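Long-range contacts in predicted acyltransferase with acyl-CoA N-acyltransferase domain (Escherichia coli, PDB 4RS2), which probably transfers acyl groups as a GNAT-family N-acetyltransferase, binds coenzyme A, and on overexpression suppresses small-RNA-mediated silencing of several RNA targets: residues R147-G152 / L173-E178; D79-D84 / G169-V174. All blocks are in the same frame, centred on the assembly; numbering follows the deposited sequence. Where two conformers were deposited one is given.

How the contacts relate
Strand 172-175 ties the two contacts together, since it pairs with strand 146-147 in contact 1 and with the end of strand 69-80 in contact 2. Along the chain 79-84 comes first, then 147-152, and last the stretch 169-178 that both contacts use. Their centres lie about 10 Å apart on the same side of the chain's centre, and Leu173 and Val174 belong to both. Paired on both edges, parallel to 146-147 and antiparallel to 69-80, this late strand is inserted between two earlier parts of the mixed GNAT sheet. Probable hydrogen bonds from Glu175 N to Asp79 O and from Arg147 N to Gly172 O continue the pairing on each flank.

Contact 1. Residues R147-G152 / L173-E178; sequences RCRWPG and LVEYHE
Arg147 and Leu173 form a parallel bridge of the mixed GNAT sheet, held by a nearly straight hydrogen bond of 2.8 Å from Val174 N to Arg147 O, after which the two chains diverge. A water bridges the widening gap, accepting from Arg149 N at 2.8 Å and donating to Val174 O at 2.7 Å, linking backbone groups too far apart to pair directly. Arg147 sets CG between its backbone N and carbonyl carbon (chi1 64°) and then runs extended, which lays one guanidinium face over Leu173, whose CB is 3.8 Å above the plane. Arginine suits this exposed edge because its flat end can lie on an apolar neighbour while its N-H groups point outward. CD1 of Leu173 also lies over that face and reaches the loop backbone, 3.5 Å from Cys148 C. Val174 is buried against Val125 and Phe157, a place fitted to a compact beta-branched side chain. Farther along, Trp150 and Tyr176 close the contact as an oblique aromatic pair, planes 51° apart; the Tyr176 side chain lies about 13 Å from bound coenzyme A. The six-membered ring of Trp150 makes the approach, its CH2 lying 3.8 Å from Tyr176 CD1.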
loop_
_atom_site.group_PDB
_atom_site.type_symbol
_atom_site.label_atom_id
_atom_site.label_comp_id
_atom_site.label_asym_id
_atom_site.label_seq_id
_atom_site.Cartn_x
_atom_site.Cartn_y
_atom_site.Cartn_z
ATOM N N ARG A 147 14.236 -1.397 -9.993
ATOM C CA ARG A 147 13.931 0.006 -10.172
ATOM C C ARG A 147 12.521 0.136 -10.709
ATOM O O ARG A 147 11.957 -0.824 -11.229
ATOM C CB ARG A 147 14.886 0.651 -11.168
ATOM C CG ARG A 147 14.775 0.086 -12.579
ATOM C CD ARG A 147 15.860 0.616 -13.515
ATOM N NE ARG A 147 15.645 0.170 -14.893
ATOM C CZ ARG A 147 14.838 0.771 -15.767
ATOM N NH1 ARG A 147 14.180 1.870 -15.433
ATOM N NH2 ARG A 147 14.704 0.281 -16.989
ATOM N N CYS A 148 11.940 1.321 -10.528
ATOM C CA CYS A 148 10.646 1.662 -11.112
ATOM C C CYS A 148 10.931 2.589 -12.293
ATOM O O CYS A 148 12.075 2.892 -12.564
ATOM C CB CYS A 148 9.695 2.298 -10.114
ATOM S SG CYS A 148 10.143 3.939 -9.532
ATOM N N ARG A 149 9.897 3.023 -13.000
ATOM C CA ARG A 149 10.114 3.780 -14.253
ATOM C C ARG A 149 10.304 5.267 -14.107
ATOM O O ARG A 149 10.648 5.930 -15.088
ATOM C CB ARG A 149 8.927 3.557 -15.212
ATOM C CG ARG A 149 7.618 4.193 -14.791
ATOM C CD ARG A 149 6.594 4.205 -15.928
ATOM N NE ARG A 149 6.871 5.303 -16.854
ATOM C CZ ARG A 149 6.177 5.559 -17.957
ATOM N NH1 ARG A 149 5.162 4.783 -18.311
ATOM N NH2 ARG A 149 6.517 6.590 -18.725
ATOM N N TRP A 150 10.127 5.798 -12.903
ATOM C CA TRP A 150 10.096 7.246 -12.705
ATOM C C TRP A 150 11.404 7.799 -12.254
ATOM O O TRP A 150 12.158 7.116 -11.561
ATOM C CB TRP A 150 8.996 7.630 -11.725
ATOM C CG TRP A 150 7.662 7.160 -12.223
ATOM C CD1 TRP A 150 6.999 7.619 -13.300
ATOM C CD2 TRP A 150 6.853 6.143 -11.652
ATOM N NE1 TRP A 150 5.818 6.942 -13.459
ATOM C CE2 TRP A 150 5.705 6.031 -12.448
ATOM C CE3 TRP A 150 7.004 5.297 -10.566
ATOM C CZ2 TRP A 150 4.690 5.115 -12.170
ATOM C CZ3 TRP A 150 6.000 4.392 -10.295
ATOM C CH2 TRP A 150 4.864 4.301 -11.116
ATOM N N PRO A 151 11.692 9.048 -12.662
ATOM C CA PRO A 151 12.964 9.602 -12.259
ATOM C C PRO A 151 13.015 9.984 -10.800
ATOM O O PRO A 151 11.979 10.232 -10.176
ATOM C CB PRO A 151 13.110 10.858 -13.156
ATOM C CG PRO A 151 11.736 11.210 -13.554
ATOM C CD PRO A 151 10.981 9.903 -13.627
ATOM N N GLY A 152 14.227 10.033 -10.261
ATOM C CA GLY A 152 14.462 10.463 -8.896
ATOM C C GLY A 152 13.842 9.582 -7.848
ATOM O O GLY A 152 13.407 10.078 -6.811
ATOM N N LEU A 173 13.337 -3.681 -14.261
ATOM C CA LEU A 173 12.254 -2.733 -14.180
ATOM C C LEU A 173 10.971 -3.346 -13.666
ATOM O O LEU A 173 10.421 -4.301 -14.255
ATOM C CB LEU A 173 12.006 -2.093 -15.547
ATOM C CG LEU A 173 10.790 -1.175 -15.622
ATOM C CD1 LEU A 173 10.954 0.067 -14.768
ATOM C CD2 LEU A 173 10.607 -0.800 -17.072
ATOM N N VAL A 174 10.478 -2.771 -12.563
ATOM C CA VAL A 174 9.232 -3.161 -11.960
ATOM C C VAL A 174 8.211 -2.170 -12.496
ATOM O O VAL A 174 8.314 -0.973 -12.242
ATOM C CB VAL A 174 9.297 -3.077 -10.422
ATOM C CG1 VAL A 174 7.941 -3.397 -9.826
ATOM C CG2 VAL A 174 10.425 -3.958 -9.883
ATOM N N GLU A 175 7.218 -2.668 -13.231
ATOM C CA GLU A 175 6.205 -1.826 -13.839
ATOM C C GLU A 175 4.870 -1.878 -13.113
ATOM O O GLU A 175 4.309 -2.959 -12.886
ATOM C CB GLU A 175 6.007 -2.246 -15.291
ATOM C CG GLU A 175 7.067 -1.705 -16.247
ATOM C CD GLU A 175 6.648 -0.431 -16.943
ATOM O OE1 GLU A 175 6.323 0.573 -16.291
ATOM O OE2 GLU A 175 6.648 -0.442 -18.170
ATOM N N TYR A 176 4.374 -0.692 -12.755
ATOM C CA TYR A 176 3.056 -0.554 -12.136
ATOM C C TYR A 176 2.046 -0.420 -13.289
ATOM O O TYR A 176 2.399 -0.240 -14.456
ATOM C CB TYR A 176 2.966 0.705 -11.286
ATOM C CG TYR A 176 3.668 0.727 -9.946
ATOM C CD1 TYR A 176 5.051 0.761 -9.859
ATOM C CD2 TYR A 176 2.950 0.852 -8.773
ATOM C CE1 TYR A 176 5.695 0.824 -8.618
ATOM C CE2 TYR A 176 3.573 0.920 -7.539
ATOM C CZ TYR A 176 4.949 0.908 -7.465
ATOM O OH TYR A 176 5.614 1.013 -6.283
ATOM N N HIS A 177 0.771 -0.520 -12.957
ATOM C CA HIS A 177 -0.263 -0.313 -13.941
ATOM C C HIS A 177 -0.201 1.137 -14.435
ATOM O O HIS A 177 0.243 2.050 -13.710
ATOM C CB HIS A 177 -1.583 -0.555 -13.287
ATOM C CG HIS A 177 -2.711 -0.540 -14.242
ATOM N ND1 HIS A 177 -3.452 0.590 -14.492
ATOM C CD2 HIS A 177 -3.191 -1.502 -15.069
ATOM C CE1 HIS A 177 -4.374 0.314 -15.395
ATOM N NE2 HIS A 177 -4.229 -0.945 -15.765
ATOM N N GLU A 178 -0.629 1.370 -15.659
ATOM C CA GLU A 178 -0.550 2.720 -16.222
ATOM C C GLU A 178 -1.331 3.771 -15.454
ATOM O O GLU A 178 -1.045 4.951 -15.600
ATOM C CB GLU A 178 -0.973 2.688 -17.677
ATOM C CG GLU A 178 -2.409 2.295 -17.889
ATOM C CD GLU A 178 -2.735 2.126 -19.341
ATOM O OE1 GLU A 178 -2.836 3.155 -20.030
ATOM O OE2 GLU A 178 -2.898 0.970 -19.772
HETATM O O HOH W 1 7.501 1.601 -12.500
#

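Contact 2. Residues D79-D84 / G169-V174; sequences DVQGED and GVTGLV
Val80 faces Val174 as an antiparallel, non-hydrogen-bonded pair with CA atoms 4.5 Å apart, at the very end of strand 69-80, where a type I' turn from Val80 to Glu83 reverses the chain into a beta hairpin. Both central positions of that turn need positive phi; Gly82 adopts it readily, Gln81 adopts it too, and the turn aims the N-H of Gln81 at strand 172-175. This N-H donates to Leu173 O at 2.8 Å, almost straight at 175°, tilted somewhat out of the carbonyl plane. A water shared with Gly82 N also donates to Leu173 O, which is therefore gripped by two donors.

The two methyls of Val80 divide the work. CG1, anti to the backbone N (chi1 -174°), meets Val170 CG1 at 3.7 Å, the two side chains crossing at about a right angle, and also lies against Thr171 O. CG2 reaches across to the neighbouring strand, 4.3 Å from Val174 CG2. A short, branched residue thus fills the buried side on two fronts.

Gln81 behaves differently: its first torsion, -143°, is well off a staggered position, yet the chain stays nearly stretched out and carries the amide across to Thr171 and Gly172. NE2 comes near Thr171 O, but at an angle too poor for a hydrogen bond. OE1 accepts a hydrogen bond from a water 2.6 Å away, and that water accepts from Leu173 N at 2.9 Å; a second water donates to OE1 and also lies 2.5 Å from Thr171 OG1. Gly172, whose backbone would press any side chain against Thr171 O, has its CA 4.0 Å from Gln81 OE1.

Val80 and Val170 both rest on Leu85 of strand 83-85 and Trp87 of strand 87-95, while strand 146-147 pairs with strand 172-175 along its other edge.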
loop_
_atom_site.group_PDB
_atom_site.type_symbol
_atom_site.label_atom_id
_atom_site.label_comp_id
_atom_site.label_asym_id
_atom_site.label_seq_id
_atom_site.Cartn_x
_atom_site.Cartn_y
_atom_site.Cartn_z
ATOM N N ASP A 79 4.659 -5.924 -12.650
ATOM C CA ASP A 79 5.376 -6.973 -13.355
ATOM C C ASP A 79 6.840 -6.638 -13.296
ATOM O O ASP A 79 7.202 -5.488 -13.117
ATOM C CB ASP A 79 4.934 -7.078 -14.810
ATOM C CG ASP A 79 3.483 -7.458 -14.942
ATOM O OD1 ASP A 79 3.039 -8.458 -14.315
ATOM O OD2 ASP A 79 2.781 -6.747 -15.688
ATOM N N VAL A 80 7.692 -7.647 -13.436
ATOM C CA VAL A 80 9.124 -7.404 -13.383
ATOM C C VAL A 80 9.733 -7.834 -14.672
ATOM O O VAL A 80 9.644 -8.988 -15.043
ATOM C CB VAL A 80 9.797 -8.156 -12.241
ATOM C CG1 VAL A 80 11.259 -7.727 -12.158
ATOM C CG2 VAL A 80 9.071 -7.883 -10.939
ATOM N N GLN A 81 10.296 -6.878 -15.394
ATOM C CA GLN A 81 10.886 -7.147 -16.697
ATOM C C GLN A 81 9.776 -7.762 -17.572
ATOM O O GLN A 81 9.984 -8.669 -18.384
ATOM C CB GLN A 81 12.160 -8.006 -16.524
ATOM C CG GLN A 81 13.284 -7.649 -17.491
ATOM C CD GLN A 81 14.678 -7.733 -16.860
ATOM O OE1 GLN A 81 15.497 -6.831 -17.037
ATOM N NE2 GLN A 81 14.944 -8.797 -16.116
ATOM N N GLY A 82 8.569 -7.255 -17.365
ATOM C CA GLY A 82 7.415 -7.668 -18.144
ATOM C C GLY A 82 6.754 -8.982 -17.814
ATOM O O GLY A 82 5.873 -9.407 -18.542
ATOM N N GLU A 83 7.159 -9.621 -16.717
ATOM C CA GLU A 83 6.582 -10.899 -16.334
ATOM C C GLU A 83 5.892 -10.851 -14.982
ATOM O O GLU A 83 6.277 -10.076 -14.085
ATOM C CB GLU A 83 7.653 -11.990 -16.339
ATOM C CG GLU A 83 8.213 -12.313 -17.722
ATOM C CD GLU A 83 7.169 -12.855 -18.691
ATOM O OE1 GLU A 83 5.979 -12.948 -18.325
ATOM O OE2 GLU A 83 7.541 -13.190 -19.832
ATOM N N ASP A 84 4.867 -11.695 -14.846
ATOM C CA ASP A 84 4.081 -11.788 -13.620
ATOM C C ASP A 84 4.692 -12.821 -12.700
ATOM O O ASP A 84 4.653 -14.016 -12.988
ATOM C CB ASP A 84 2.648 -12.199 -13.974
ATOM C CG ASP A 84 1.790 -12.475 -12.766
ATOM O OD1 ASP A 84 2.210 -12.172 -11.617
ATOM O OD2 ASP A 84 0.663 -12.998 -12.983
ATOM N N GLY A 169 17.665 -13.512 -7.922
ATOM C CA GLY A 169 17.616 -13.675 -9.357
ATOM C C GLY A 169 16.549 -12.852 -10.058
ATOM O O GLY A 169 16.304 -13.042 -11.252
ATOM N N VAL A 170 15.880 -11.962 -9.325
ATOM C CA VAL A 170 14.823 -11.140 -9.897
ATOM C C VAL A 170 15.339 -9.712 -9.888
ATOM O O VAL A 170 15.536 -9.145 -8.817
ATOM C CB VAL A 170 13.516 -11.208 -9.093
ATOM C CG1 VAL A 170 12.481 -10.303 -9.739
ATOM C CG2 VAL A 170 12.987 -12.647 -8.965
ATOM N N THR A 171 15.553 -9.156 -11.081
ATOM C CA THR A 171 16.127 -7.811 -11.226
ATOM C C THR A 171 15.459 -7.076 -12.366
ATOM O O THR A 171 14.751 -7.684 -13.196
ATOM C CB THR A 171 17.638 -7.883 -11.543
ATOM O OG1 THR A 171 17.830 -8.548 -12.808
ATOM C CG2 THR A 171 18.375 -8.604 -10.478
ATOM N N GLY A 172 15.676 -5.764 -12.403
ATOM C CA GLY A 172 15.224 -4.947 -13.506
ATOM C C GLY A 172 14.077 -4.009 -13.211
ATOM O O GLY A 172 13.856 -3.616 -12.071
ATOM N N LEU A 173 13.337 -3.681 -14.261
ATOM C CA LEU A 173 12.254 -2.733 -14.180
ATOM C C LEU A 173 10.971 -3.346 -13.666
ATOM O O LEU A 173 10.421 -4.301 -14.255
ATOM C CB LEU A 173 12.006 -2.093 -15.547
ATOM C CG LEU A 173 10.790 -1.175 -15.622
ATOM C CD1 LEU A 173 10.954 0.067 -14.768
ATOM C CD2 LEU A 173 10.607 -0.800 -17.072
ATOM N N VAL A 174 10.478 -2.771 -12.563
ATOM C CA VAL A 174 9.232 -3.161 -11.960
ATOM C C VAL A 174 8.211 -2.170 -12.496
ATOM O O VAL A 174 8.314 -0.973 -12.242
ATOM C CB VAL A 174 9.297 -3.077 -10.422
ATOM C CG1 VAL A 174 7.941 -3.397 -9.826
ATOM C CG2 VAL A 174 10.425 -3.958 -9.883
HETATM O O HOH W 2 14.360 -4.478 -16.861
HETATM O O HOH W 3 17.539 -7.332 -15.008
HETATM O O HOH W 4 8.290 -4.995 -16.125
#